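Local coordinates for protein cystathionine gamma-synthase (Xanthomonas oryzae pv. oryzae KACC 10331, PDB 6LD7) that probably joins an activated homoserine ester to cysteine to form cystathionine in methionine biosynthesis, as a pyridoxal 5'-phosphate-dependent trans-sulfuration enzyme, at residues Leu161-Asp166 / Gln285-Gly290; Leu180-Asn185 / Leu202-Thr207; Phe313-Gly318 / Gly369-Ser374; Arg330-Ala335 / Glu381-Asp386. The protein carries 1 engineered substitution. All blocks are in the same frame, centred on the assembly; numbering follows the deposited sequence.

Interaction 1: Leu161-Asp166 / Gln285-Gly290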
loop_
_atom_site.group_PDB
_atom_site.type_symbol
_atom_site.label_atom_id
_atom_site.label_comp_id
_atom_site.label_asym_id
_atom_site.label_seq_id
_atom_site.Cartn_x
_atom_site.Cartn_y
_atom_site.Cartn_z
ATOM N N LEU C 161 20.758 28.206 -9.977
ATOM C CA LEU C 161 21.674 28.725 -11.040
ATOM C C LEU C 161 22.630 27.655 -11.581
ATOM O O LEU C 161 23.390 28.011 -12.440
ATOM C CB LEU C 161 22.450 29.939 -10.559
ATOM C CG LEU C 161 21.600 31.083 -10.003
ATOM C CD1 LEU C 161 22.512 32.215 -9.558
ATOM C CD2 LEU C 161 20.601 31.578 -11.005
ATOM N N LEU C 162 22.556 26.412 -11.148
ATOM C CA LEU C 162 23.349 25.274 -11.689
ATOM C C LEU C 162 24.840 25.615 -11.722
ATOM O O LEU C 162 25.484 25.206 -12.640
ATOM C CB LEU C 162 22.725 24.937 -13.062
ATOM C CG LEU C 162 21.425 24.184 -12.792
ATOM C CD1 LEU C 162 20.183 24.875 -13.186
ATOM C CD2 LEU C 162 21.517 22.757 -13.157
ATOM N N ARG C 163 25.369 26.182 -10.654
ATOM C CA ARG C 163 26.840 26.332 -10.434
ATOM C C ARG C 163 27.421 24.965 -10.182
ATOM O O ARG C 163 26.808 24.124 -9.464
ATOM C CB ARG C 163 27.193 27.274 -9.261
ATOM C CG ARG C 163 26.494 28.637 -9.281
ATOM C CD ARG C 163 27.191 29.591 -10.228
ATOM N NE ARG C 163 26.584 29.634 -11.513
ATOM C CZ ARG C 163 26.140 30.716 -12.231
ATOM N NH1 ARG C 163 26.191 31.987 -11.826
ATOM N NH2 ARG C 163 25.647 30.443 -13.428
ATOM N N ILE C 164 28.571 24.724 -10.781
ATOM C CA ILE C 164 29.272 23.439 -10.661
ATOM C C ILE C 164 30.424 23.593 -9.693
ATOM O O ILE C 164 31.280 24.440 -9.903
ATOM C CB ILE C 164 29.706 23.029 -12.057
ATOM C CG1 ILE C 164 28.560 23.121 -13.083
ATOM C CG2 ILE C 164 30.316 21.658 -12.061
ATOM C CD1 ILE C 164 27.451 22.160 -12.838
ATOM N N THR C 165 30.497 22.771 -8.675
ATOM C CA THR C 165 31.655 22.716 -7.798
ATOM C C THR C 165 32.536 21.588 -8.279
ATOM O O THR C 165 32.032 20.452 -8.559
ATOM C CB THR C 165 31.229 22.415 -6.363
ATOM O OG1 THR C 165 30.279 23.409 -5.984
ATOM C CG2 THR C 165 32.394 22.358 -5.424
ATOM N N ASP C 166 33.833 21.848 -8.237
ATOM C CA ASP C 166 34.851 20.892 -8.721
ATOM C C ASP C 166 35.133 19.906 -7.616
ATOM O O ASP C 166 35.791 20.236 -6.601
ATOM C CB ASP C 166 36.041 21.688 -9.246
ATOM C CG ASP C 166 37.209 20.838 -9.710
ATOM O OD1 ASP C 166 37.278 19.579 -9.381
ATOM O OD2 ASP C 166 38.018 21.448 -10.419
ATOM N N GLN C 285 18.923 34.959 -20.257
ATOM C CA GLN C 285 20.004 34.032 -19.818
ATOM C C GLN C 285 19.415 32.650 -19.566
ATOM O O GLN C 285 18.210 32.512 -19.053
ATOM C CB GLN C 285 20.593 34.611 -18.531
ATOM C CG GLN C 285 21.789 33.915 -18.000
ATOM C CD GLN C 285 22.955 33.993 -18.945
ATOM O OE1 GLN C 285 23.289 35.066 -19.404
ATOM N NE2 GLN C 285 23.494 32.844 -19.300
ATOM N N VAL C 286 20.216 31.634 -19.832
ATOM C CA VAL C 286 19.860 30.239 -19.523
ATOM C C VAL C 286 20.929 29.700 -18.588
ATOM O O VAL C 286 22.109 29.922 -18.872
ATOM C CB VAL C 286 19.763 29.381 -20.772
ATOM C CG1 VAL C 286 19.329 27.961 -20.392
ATOM C CG2 VAL C 286 18.778 29.967 -21.727
ATOM N N TYR C 287 20.501 28.999 -17.551
ATOM C CA TYR C 287 21.392 28.386 -16.557
ATOM C C TYR C 287 21.249 26.883 -16.757
ATOM O O TYR C 287 20.221 26.325 -16.376
ATOM C CB TYR C 287 21.031 28.869 -15.145
ATOM C CG TYR C 287 21.167 30.351 -14.918
ATOM C CD1 TYR C 287 22.398 30.947 -14.644
ATOM C CD2 TYR C 287 20.054 31.171 -15.049
ATOM C CE1 TYR C 287 22.517 32.336 -14.514
ATOM C CE2 TYR C 287 20.137 32.533 -14.905
ATOM C CZ TYR C 287 21.363 33.116 -14.614
ATOM O OH TYR C 287 21.333 34.463 -14.417
ATOM N N PHE C 288 22.184 26.288 -17.455
ATOM C CA PHE C 288 22.131 24.849 -17.835
ATOM C C PHE C 288 23.538 24.373 -18.162
ATOM O O PHE C 288 24.154 24.900 -19.058
ATOM C CB PHE C 288 21.251 24.564 -19.043
ATOM C CG PHE C 288 21.145 23.101 -19.401
ATOM C CD1 PHE C 288 20.657 22.184 -18.497
ATOM C CD2 PHE C 288 21.503 22.644 -20.673
ATOM C CE1 PHE C 288 20.515 20.846 -18.863
ATOM C CE2 PHE C 288 21.376 21.311 -21.029
ATOM C CZ PHE C 288 20.893 20.410 -20.128
ATOM N N PRO C 289 24.036 23.354 -17.458
ATOM C CA PRO C 289 25.429 22.974 -17.589
ATOM C C PRO C 289 25.770 22.413 -18.985
ATOM O O PRO C 289 26.929 22.339 -19.305
ATOM C CB PRO C 289 25.593 21.928 -16.496
ATOM C CG PRO C 289 24.513 22.297 -15.457
ATOM C CD PRO C 289 23.338 22.682 -16.328
ATOM N N GLY C 290 24.763 21.981 -19.726
ATOM C CA GLY C 290 24.890 21.519 -21.119
ATOM C C GLY C 290 25.378 22.556 -22.117
ATOM O O GLY C 290 25.776 22.175 -23.176
#
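The phenol ring of Tyr287 carries Leu161 on one face and Arg163 at its rim. Leu161 CD2 stands 3.8 Å from the ring centroid and 3° off the ring normal, a CH-pi contact centred on the face, and the two side chains run next to each other in the same direction. At the edge, near the ring plane, Arg163 NH2 comes within 3.5 Å of Tyr287 CD1. With NH2 at the edge and the planes 56° apart, the guanidinium does not lie over the ring face. Bends at chi2 and chi3 fold the arginine back over its own segment, and Leu161 CB covers one face of the guanidinium.

Farther along, Pro289 takes two aliphatic partners. Leu162 CD2 meets Pro289 CD at 3.7 Å, the two side chains nearly perpendicular, while Ile164 CD1 reaches Pro289 CG at 3.9 Å. Leu162 CD1 also rests on the backbone, 3.5 Å from Tyr287 O. Contact across the two segments is therefore by packing, and the phenol OH finds its hydrogen bond outside them, at Glu314.

Segment 161-166 belongs to the loop between strand 151-155 and helix 167-176, whose N-cap is Asp166. It packs against the end of strand 283-287, outermost in its sheet within this chain, with Ile164 also touching helix 297-303 and Phe288 turned to helix 259-277.

Interaction 2: Leu180-Asn185 / Leu202-Thr207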
loop_
_atom_site.group_PDB
_atom_site.type_symbol
_atom_site.label_atom_id
_atom_site.label_comp_id
_atom_site.label_asym_id
_atom_site.label_seq_id
_atom_site.Cartn_x
_atom_site.Cartn_y
_atom_site.Cartn_z
ATOM N N LEU C 180 36.379 15.927 6.678
ATOM C CA LEU C 180 35.492 15.016 5.941
ATOM C C LEU C 180 34.660 15.844 4.952
ATOM O O LEU C 180 34.395 17.054 5.199
ATOM C CB LEU C 180 34.614 14.251 6.925
ATOM C CG LEU C 180 35.365 13.475 7.987
ATOM C CD1 LEU C 180 34.441 13.207 9.128
ATOM C CD2 LEU C 180 35.881 12.170 7.423
ATOM N N THR C 181 34.287 15.227 3.833
ATOM C CA THR C 181 33.374 15.850 2.857
ATOM C C THR C 181 32.079 15.034 2.737
ATOM O O THR C 181 32.124 13.781 2.721
ATOM C CB THR C 181 34.088 15.955 1.511
ATOM O OG1 THR C 181 34.679 14.658 1.292
ATOM C CG2 THR C 181 35.109 17.060 1.624
ATOM N N VAL C 182 30.976 15.757 2.619
ATOM C CA VAL C 182 29.650 15.201 2.333
ATOM C C VAL C 182 29.133 15.888 1.084
ATOM O O VAL C 182 29.152 17.103 1.024
ATOM C CB VAL C 182 28.674 15.313 3.540
ATOM C CG1 VAL C 182 28.397 16.719 4.045
ATOM C CG2 VAL C 182 27.332 14.680 3.167
ATOM N N VAL C 183 28.689 15.116 0.093
ATOM C CA VAL C 183 28.099 15.702 -1.114
ATOM C C VAL C 183 26.611 15.416 -1.163
ATOM O O VAL C 183 26.204 14.231 -1.133
ATOM C CB VAL C 183 28.798 15.154 -2.346
ATOM C CG1 VAL C 183 28.301 15.866 -3.584
ATOM C CG2 VAL C 183 30.312 15.263 -2.198
ATOM N N ASP C 184 25.847 16.468 -1.376
ATOM C CA ASP C 184 24.401 16.373 -1.657
ATOM C C ASP C 184 24.272 16.183 -3.161
ATOM O O ASP C 184 24.370 17.170 -3.830
ATOM C CB ASP C 184 23.651 17.604 -1.152
ATOM C CG ASP C 184 22.136 17.434 -1.240
ATOM O OD1 ASP C 184 21.717 16.594 -2.097
ATOM O OD2 ASP C 184 21.415 18.156 -0.482
ATOM N N ASN C 185 24.000 14.939 -3.579
ATOM C CA ASN C 185 23.957 14.456 -4.975
ATOM C C ASN C 185 22.497 14.316 -5.479
ATOM O O ASN C 185 22.244 13.613 -6.448
ATOM C CB ASN C 185 24.714 13.127 -5.059
ATOM C CG ASN C 185 25.165 12.762 -6.480
ATOM O OD1 ASN C 185 25.252 11.545 -6.825
ATOM N ND2 ASN C 185 25.364 13.786 -7.298
ATOM N N LEU C 202 31.080 10.896 2.241
ATOM C CA LEU C 202 29.653 10.657 2.326
ATOM C C LEU C 202 29.005 11.234 1.098
ATOM O O LEU C 202 29.369 12.360 0.662
ATOM C CB LEU C 202 29.081 11.363 3.571
ATOM C CG LEU C 202 29.540 10.821 4.911
ATOM C CD1 LEU C 202 29.351 11.879 5.982
ATOM C CD2 LEU C 202 28.775 9.563 5.250
ATOM N N VAL C 203 27.927 10.602 0.701
ATOM C CA VAL C 203 27.052 11.202 -0.300
ATOM C C VAL C 203 25.633 11.042 0.236
ATOM O O VAL C 203 25.296 9.995 0.837
ATOM C CB VAL C 203 27.322 10.587 -1.696
ATOM C CG1 VAL C 203 27.069 9.094 -1.755
ATOM C CG2 VAL C 203 26.380 11.221 -2.677
ATOM N N LEU C 204 24.812 12.022 0.006
ATOM C CA LEU C 204 23.404 11.900 0.439
ATOM C C LEU C 204 22.424 12.433 -0.600
ATOM O O LEU C 204 22.830 13.089 -1.591
ATOM C CB LEU C 204 23.266 12.588 1.790
ATOM C CG LEU C 204 23.454 14.110 1.861
ATOM C CD1 LEU C 204 22.231 14.853 1.325
ATOM C CD2 LEU C 204 23.610 14.518 3.314
ATOM N N HIS C 205 21.183 11.986 -0.478
ATOM C CA HIS C 205 20.134 12.302 -1.472
ATOM C C HIS C 205 18.837 12.583 -0.731
ATOM O O HIS C 205 18.584 11.875 0.238
ATOM C CB HIS C 205 19.874 11.067 -2.338
ATOM C CG HIS C 205 20.971 10.681 -3.248
ATOM N ND1 HIS C 205 21.039 11.152 -4.531
ATOM C CD2 HIS C 205 22.053 9.857 -3.059
ATOM C CE1 HIS C 205 22.172 10.702 -5.097
ATOM N NE2 HIS C 205 22.850 9.957 -4.164
ATOM N N SER C 206 17.985 13.436 -1.287
ATOM C CA SER C 206 16.524 13.313 -1.184
ATOM C C SER C 206 16.063 12.317 -2.248
ATOM O O SER C 206 16.109 12.620 -3.410
ATOM C CB SER C 206 15.945 14.672 -1.368
ATOM O OG SER C 206 14.562 14.537 -1.479
ATOM N N THR C 207 15.629 11.132 -1.842
ATOM C CA THR C 207 15.029 10.144 -2.729
ATOM C C THR C 207 13.659 10.632 -3.246
ATOM O O THR C 207 13.214 10.084 -4.218
ATOM C CB THR C 207 14.896 8.804 -2.036
ATOM O OG1 THR C 207 14.035 8.915 -0.889
ATOM C CG2 THR C 207 16.273 8.328 -1.650
#
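Val183 and Leu204 lie at the middle of a run of four backbone hydrogen bonds that join two parallel strands. Leu202 N donates to Thr181 O (3.1 Å), the least straight of the four at 136°. Val183 N then donates to Leu202 O (2.9 Å), Leu204 N to Val183 O (2.8 Å) and Asn185 N to Leu204 O (3.0 Å), each with an N-H...O angle near 162°. This alternation, with a strand axis angle of 24°, is the signature of parallel pairing. CA-H...O contacts from Val182 CA to Leu202 O and from Val203 CA to Val183 O supplement it.

Apolar contacts line the sheet face of Val182, Leu202 and Leu204. Val182 CG2, anti to the backbone N, touches Leu204 CD2 at 3.7 Å and also meets Leu202 CB. The other branch of Leu204, CD1, lies 3.6 Å from Asp184 CG, resting on the carboxylate group.

Among the polar groups, Asp184 OD1 is hydrogen-bonded to Thr186 OG1, and OD2 lies close to the pyridine N1 of the modified lysine at position 209. His205 runs alongside Asn185, with His205 CE1 3.5 Å from Asn185 CB, and its NE2 is hydrogen-bonded to Glu76.

Strand 180-184 is flanked by strand 151-155 and strand 202-206 by strand 220-224, while helix 87-98 covers Leu202 and Leu204 in the large cofactor-binding sheet.

Interaction 3: Phe313-Gly318 / Gly369-Ser374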
loop_
_atom_site.group_PDB
_atom_site.type_symbol
_atom_site.label_atom_id
_atom_site.label_comp_id
_atom_site.label_asym_id
_atom_site.label_seq_id
_atom_site.Cartn_x
_atom_site.Cartn_y
_atom_site.Cartn_z
ATOM N N PHE C 313 16.024 29.954 -16.409
ATOM C CA PHE C 313 16.126 30.977 -17.445
ATOM C C PHE C 313 15.419 32.251 -16.955
ATOM O O PHE C 313 14.437 32.199 -16.166
ATOM C CB PHE C 313 15.616 30.387 -18.783
ATOM C CG PHE C 313 14.122 30.279 -18.908
ATOM C CD1 PHE C 313 13.466 29.197 -18.400
ATOM C CD2 PHE C 313 13.376 31.330 -19.396
ATOM C CE1 PHE C 313 12.094 29.111 -18.429
ATOM C CE2 PHE C 313 11.992 31.243 -19.456
ATOM C CZ PHE C 313 11.361 30.114 -19.011
ATOM N N GLU C 314 15.985 33.386 -17.331
ATOM C CA GLU C 314 15.446 34.743 -17.053
ATOM C C GLU C 314 14.609 35.191 -18.228
ATOM O O GLU C 314 15.130 35.252 -19.330
ATOM C CB GLU C 314 16.579 35.722 -16.835
ATOM C CG GLU C 314 17.179 35.509 -15.478
ATOM C CD GLU C 314 18.450 36.276 -15.228
ATOM O OE1 GLU C 314 19.145 35.919 -14.223
ATOM O OE2 GLU C 314 18.706 37.239 -16.039
ATOM N N LEU C 315 13.331 35.364 -17.986
ATOM C CA LEU C 315 12.372 35.840 -19.003
ATOM C C LEU C 315 12.416 37.362 -18.971
ATOM O O LEU C 315 12.574 37.922 -17.907
ATOM C CB LEU C 315 11.012 35.280 -18.611
ATOM C CG LEU C 315 9.875 35.601 -19.537
ATOM C CD1 LEU C 315 10.055 34.882 -20.843
ATOM C CD2 LEU C 315 8.595 35.146 -18.860
ATOM N N GLU C 316 12.500 37.954 -20.130
ATOM C CA GLU C 316 12.422 39.405 -20.390
ATOM C C GLU C 316 11.024 39.887 -19.974
ATOM O O GLU C 316 10.001 39.204 -20.288
ATOM C CB GLU C 316 12.712 39.642 -21.888
ATOM C CG GLU C 316 12.774 41.112 -22.247
ATOM C CD GLU C 316 13.832 41.860 -21.441
ATOM O OE1 GLU C 316 15.008 41.439 -21.523
ATOM O OE2 GLU C 316 13.481 42.806 -20.676
ATOM N N GLY C 317 10.955 41.081 -19.402
ATOM C CA GLY C 317 9.678 41.770 -19.131
ATOM C C GLY C 317 9.351 41.551 -17.687
ATOM O O GLY C 317 10.188 41.041 -16.891
ATOM N N GLY C 318 8.175 41.844 -17.273
ATOM C CA GLY C 318 8.118 41.921 -15.802
ATOM C C GLY C 318 7.958 40.585 -15.103
ATOM O O GLY C 318 8.100 39.483 -15.665
ATOM N N GLY C 369 12.482 37.776 -12.866
ATOM C CA GLY C 369 12.279 37.141 -14.172
ATOM C C GLY C 369 12.737 35.666 -14.188
ATOM O O GLY C 369 12.507 35.018 -15.262
ATOM N N LEU C 370 13.338 35.123 -13.100
ATOM C CA LEU C 370 13.941 33.773 -13.168
ATOM C C LEU C 370 12.856 32.706 -13.024
ATOM O O LEU C 370 11.992 32.807 -12.116
ATOM C CB LEU C 370 15.011 33.610 -12.103
ATOM C CG LEU C 370 15.774 32.286 -12.193
ATOM C CD1 LEU C 370 16.713 32.300 -13.388
ATOM C CD2 LEU C 370 16.560 32.042 -10.955
ATOM N N LEU C 371 12.834 31.747 -13.940
ATOM C CA LEU C 371 11.956 30.555 -13.857
ATOM C C LEU C 371 12.837 29.316 -13.870
ATOM O O LEU C 371 13.863 29.320 -14.576
ATOM C CB LEU C 371 10.958 30.557 -15.020
ATOM C CG LEU C 371 9.856 31.620 -14.932
ATOM C CD1 LEU C 371 9.178 31.825 -16.268
ATOM C CD2 LEU C 371 8.827 31.223 -13.893
ATOM N N ARG C 372 12.480 28.338 -13.045
ATOM C CA ARG C 372 13.142 27.028 -12.941
ATOM C C ARG C 372 12.244 25.940 -13.511
ATOM O O ARG C 372 11.076 25.854 -13.142
ATOM C CB ARG C 372 13.541 26.749 -11.504
ATOM C CG ARG C 372 14.403 25.512 -11.385
ATOM C CD ARG C 372 14.573 25.148 -9.914
ATOM N NE ARG C 372 13.342 24.521 -9.424
ATOM C CZ ARG C 372 13.132 24.238 -8.147
ATOM N NH1 ARG C 372 14.108 24.426 -7.291
ATOM N NH2 ARG C 372 12.029 23.610 -7.777
ATOM N N LEU C 373 12.828 25.139 -14.399
ATOM C CA LEU C 373 12.188 23.979 -14.971
ATOM C C LEU C 373 12.787 22.727 -14.397
ATOM O O LEU C 373 13.994 22.553 -14.479
ATOM C CB LEU C 373 12.391 23.965 -16.491
ATOM C CG LEU C 373 11.885 25.164 -17.225
ATOM C CD1 LEU C 373 12.120 24.995 -18.723
ATOM C CD2 LEU C 373 10.421 25.401 -16.980
ATOM N N SER C 374 11.886 21.808 -14.051
ATOM C CA SER C 374 12.221 20.387 -13.814
ATOM C C SER C 374 11.604 19.626 -14.983
ATOM O O SER C 374 10.384 19.476 -15.028
ATOM C CB SER C 374 11.728 19.880 -12.496
ATOM O OG SER C 374 11.910 18.462 -12.401
#
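Phe313 swings its ring over the neighbouring strand, where it meets Leu371 and Leu373 at oblique angles. Its CG sits between the backbone N and the carbonyl carbon (chi1 77°), which sends the ring across the strand pair rather than along its own chain. Phe313 CE1 consequently lies 3.9 Å from Leu371 CB and 4.1 Å from Leu373 CD1, and CZ approaches Leu371 CD1. Leu315 CD2 adds a looser contact with Leu371 CD1 at 4.3 Å on that same side of the sheet. Helix 319-327 packs on Leu315 and Leu371 on this face.

Glu314 and Leu370 point to the opposite face. There the aliphatic part of the glutamate is the touching part: Glu314 CG is 3.9 Å from Leu370 CD1, while its extended chain carries the carboxylate on to Tyr287, whose hydroxyl is hydrogen-bonded to OE1.

Antiparallel pairing sets which face each residue occupies. Phe313 and Leu371 form a hydrogen-bonded pair, with Phe313 N to Leu371 O at 2.9 Å and Leu371 N to Phe313 O at 2.8 Å, the latter almost straight at 172°. Glu314 and Leu370 form the adjoining non-hydrogen-bonded pair. Leu315 N then reaches Gly369 O at 2.9 Å from above the carbonyl plane of Gly369.

The chemistry thus differs between the faces. The Phe313 and Leu371 face is hydrocarbon, the Glu314 and Leu370 face combines an aliphatic contact with a carboxylate bonded to the next strand, consistent with a fixed position for that acid, and backbone bonds join the strands between them.

Interaction 4: Arg330-Ala335 / Glu381-Asp386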
loop_
_atom_site.group_PDB
_atom_site.type_symbol
_atom_site.label_atom_id
_atom_site.label_comp_id
_atom_site.label_asym_id
_atom_site.label_seq_id
_atom_site.Cartn_x
_atom_site.Cartn_y
_atom_site.Cartn_z
ATOM N N ARG C 330 0.236 24.031 -20.348
ATOM C CA ARG C 330 -0.551 22.772 -20.264
ATOM C C ARG C 330 0.277 21.601 -19.739
ATOM O O ARG C 330 -0.307 20.648 -19.215
ATOM C CB ARG C 330 -1.115 22.445 -21.639
ATOM C CG ARG C 330 -1.831 23.621 -22.313
ATOM C CD ARG C 330 -2.409 23.194 -23.679
ATOM N NE ARG C 330 -3.541 22.314 -23.373
ATOM C CZ ARG C 330 -3.708 21.013 -23.703
ATOM N NH1 ARG C 330 -2.868 20.344 -24.477
ATOM N NH2 ARG C 330 -4.781 20.383 -23.261
ATOM N N TYR C 331 1.602 21.645 -19.810
ATOM C CA TYR C 331 2.399 20.416 -19.547
ATOM C C TYR C 331 3.465 20.674 -18.489
ATOM O O TYR C 331 4.239 19.773 -18.209
ATOM C CB TYR C 331 2.986 19.852 -20.853
ATOM C CG TYR C 331 1.979 19.663 -21.950
ATOM C CD1 TYR C 331 0.784 18.964 -21.744
ATOM C CD2 TYR C 331 2.272 20.097 -23.220
ATOM C CE1 TYR C 331 -0.147 18.802 -22.763
ATOM C CE2 TYR C 331 1.363 19.956 -24.252
ATOM C CZ TYR C 331 0.162 19.314 -24.024
ATOM O OH TYR C 331 -0.615 19.182 -25.125
ATOM N N PHE C 332 3.483 21.844 -17.867
ATOM C CA PHE C 332 4.381 22.162 -16.730
ATOM C C PHE C 332 3.474 22.552 -15.563
ATOM O O PHE C 332 2.709 23.479 -15.703
ATOM C CB PHE C 332 5.320 23.323 -17.051
ATOM C CG PHE C 332 6.408 23.049 -18.065
ATOM C CD1 PHE C 332 6.119 22.990 -19.430
ATOM C CD2 PHE C 332 7.664 22.658 -17.659
ATOM C CE1 PHE C 332 7.096 22.693 -20.353
ATOM C CE2 PHE C 332 8.651 22.345 -18.589
ATOM C CZ PHE C 332 8.348 22.334 -19.928
ATOM N N THR C 333 3.500 21.822 -14.478
ATOM C CA THR C 333 2.688 22.129 -13.271
ATOM C C THR C 333 3.491 23.102 -12.424
ATOM O O THR C 333 4.650 22.791 -12.118
ATOM C CB THR C 333 2.392 20.818 -12.541
ATOM O OG1 THR C 333 1.674 20.012 -13.460
ATOM C CG2 THR C 333 1.530 20.951 -11.316
ATOM N N LEU C 334 2.849 24.177 -11.994
ATOM C CA LEU C 334 3.401 25.155 -11.068
ATOM C C LEU C 334 3.452 24.544 -9.692
ATOM O O LEU C 334 2.375 24.380 -9.002
ATOM C CB LEU C 334 2.583 26.441 -11.200
ATOM C CG LEU C 334 3.082 27.613 -10.356
ATOM C CD1 LEU C 334 4.396 28.182 -10.933
ATOM C CD2 LEU C 334 1.983 28.703 -10.301
ATOM N N ALA C 335 4.667 24.157 -9.281
ATOM C CA ALA C 335 4.862 23.489 -7.983
ATOM C C ALA C 335 6.334 23.460 -7.596
ATOM O O ALA C 335 7.222 23.553 -8.433
ATOM C CB ALA C 335 4.291 22.082 -8.047
ATOM N N GLU C 381 8.252 17.121 -28.365
ATOM C CA GLU C 381 7.433 18.016 -29.243
ATOM C C GLU C 381 6.416 18.812 -28.418
ATOM O O GLU C 381 6.232 20.018 -28.714
ATOM C CB GLU C 381 6.777 17.281 -30.410
ATOM C CG GLU C 381 5.628 16.334 -30.077
ATOM C CD GLU C 381 5.176 15.445 -31.240
ATOM O OE1 GLU C 381 4.232 15.865 -31.943
ATOM O OE2 GLU C 381 5.682 14.300 -31.382
ATOM N N ASP C 382 5.739 18.163 -27.468
ATOM C CA ASP C 382 4.679 18.833 -26.655
ATOM C C ASP C 382 5.298 19.855 -25.730
ATOM O O ASP C 382 4.756 20.958 -25.630
ATOM C CB ASP C 382 3.844 17.825 -25.866
ATOM C CG ASP C 382 2.977 16.931 -26.729
ATOM O OD1 ASP C 382 2.504 17.443 -27.793
ATOM O OD2 ASP C 382 2.788 15.710 -26.347
ATOM N N LEU C 383 6.356 19.490 -25.007
ATOM C CA LEU C 383 7.007 20.466 -24.110
ATOM C C LEU C 383 7.433 21.691 -24.901
ATOM O O LEU C 383 7.257 22.794 -24.387
ATOM C CB LEU C 383 8.209 19.847 -23.400
ATOM C CG LEU C 383 7.845 18.633 -22.567
ATOM C CD1 LEU C 383 9.051 18.157 -21.768
ATOM C CD2 LEU C 383 6.660 18.960 -21.626
ATOM N N LEU C 384 7.951 21.527 -26.120
ATOM C CA LEU C 384 8.406 22.705 -26.926
ATOM C C LEU C 384 7.219 23.565 -27.415
ATOM O O LEU C 384 7.277 24.801 -27.335
ATOM C CB LEU C 384 9.221 22.232 -28.114
ATOM C CG LEU C 384 10.560 21.576 -27.811
ATOM C CD1 LEU C 384 11.105 20.977 -29.093
ATOM C CD2 LEU C 384 11.538 22.569 -27.262
ATOM N N ILE C 385 6.131 22.956 -27.815
ATOM C CA ILE C 385 4.904 23.720 -28.208
ATOM C C ILE C 385 4.416 24.529 -26.994
ATOM O O ILE C 385 4.194 25.769 -27.093
ATOM C CB ILE C 385 3.840 22.724 -28.686
ATOM C CG1 ILE C 385 4.210 22.143 -30.066
ATOM C CG2 ILE C 385 2.453 23.384 -28.658
ATOM C CD1 ILE C 385 3.338 20.913 -30.409
ATOM N N ASP C 386 4.375 23.888 -25.828
ATOM C CA ASP C 386 3.957 24.575 -24.577
ATOM C C ASP C 386 4.876 25.751 -24.261
ATOM O O ASP C 386 4.325 26.860 -23.965
ATOM C CB ASP C 386 3.899 23.582 -23.421
ATOM C CG ASP C 386 2.848 23.864 -22.343
ATOM O OD1 ASP C 386 1.785 24.496 -22.657
ATOM O OD2 ASP C 386 3.091 23.406 -21.182
#
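Asp386 grips two successive backbone amides, those of Arg330 and Tyr331, with its carboxylate. Arg330 N donates to Asp386 OD1 at 2.8 Å in a nearly straight bond (177°), with OD1 accepting through its syn lone pair. Tyr331 N donates to Asp386 OD2 at 2.7 Å, arriving from above the carboxylate plane with an N-H...O angle of 148°. The two bonds would together limit rotation of the carboxylate, and a negative charge there would suit two N-H donors.

Two aromatic rings of the loop flank this carboxylate. Asp386 OD2 lies at the edge of the Phe332 ring, near its plane, 3.5 Å from Phe332 CD1. Tyr331 lays its rim against the helix backbone, with CD2 3.6 Å from Asp382 O, and Tyr331 CE2 is equally near Asp382 CB. Its CG lies beside the backbone N and anti to the carbonyl carbon (chi1 -51°), leaving one ring face under Arg330 CB. Between the aromatics, Leu383 CD2 contacts Tyr331 CB at 3.9 Å and Phe332 CE1 at 4.0 Å.

Farther out, one helical turn, marked by the Asp386 N to Asp382 O bond, places both acids on the side facing the loop. Asp382 OD2 is hydrogen-bonded to Thr18 and Thr15 of a second subunit, and Leu334 makes backbone hydrogen bonds to a third.

A carboxylate on a helix that binds consecutive main-chain N-H groups of a loop is a tether of loop to helix. Here it anchors the approach to strand 333-334 onto helix 380-396, in the sheet-and-helix C-terminal domain of this PLP-dependent fold, where two other subunits meet it.

In the fold
Interaction 2 is the most central of the four, lying in the large sheet next to the cofactor-bearing lysine; the other three all reach the smaller sheet. Interactions 1 and 3 meet directly, because strands 283-287 and 310-315 are neighbours, with Gln285 O and Glu314 N probably hydrogen-bonded and Tyr287 packed on Leu370. Interaction 3 touches interaction 4 through Leu373 and Phe332. Chemistry follows place: strand pairing by backbone bonds dominates 2 and 3, parallel in one and antiparallel in the other, whereas the partly buried interaction 1 relies on side-chain packing, and interaction 4, mostly buried but beside other subunits, depends on a carboxylate bound to loop amides.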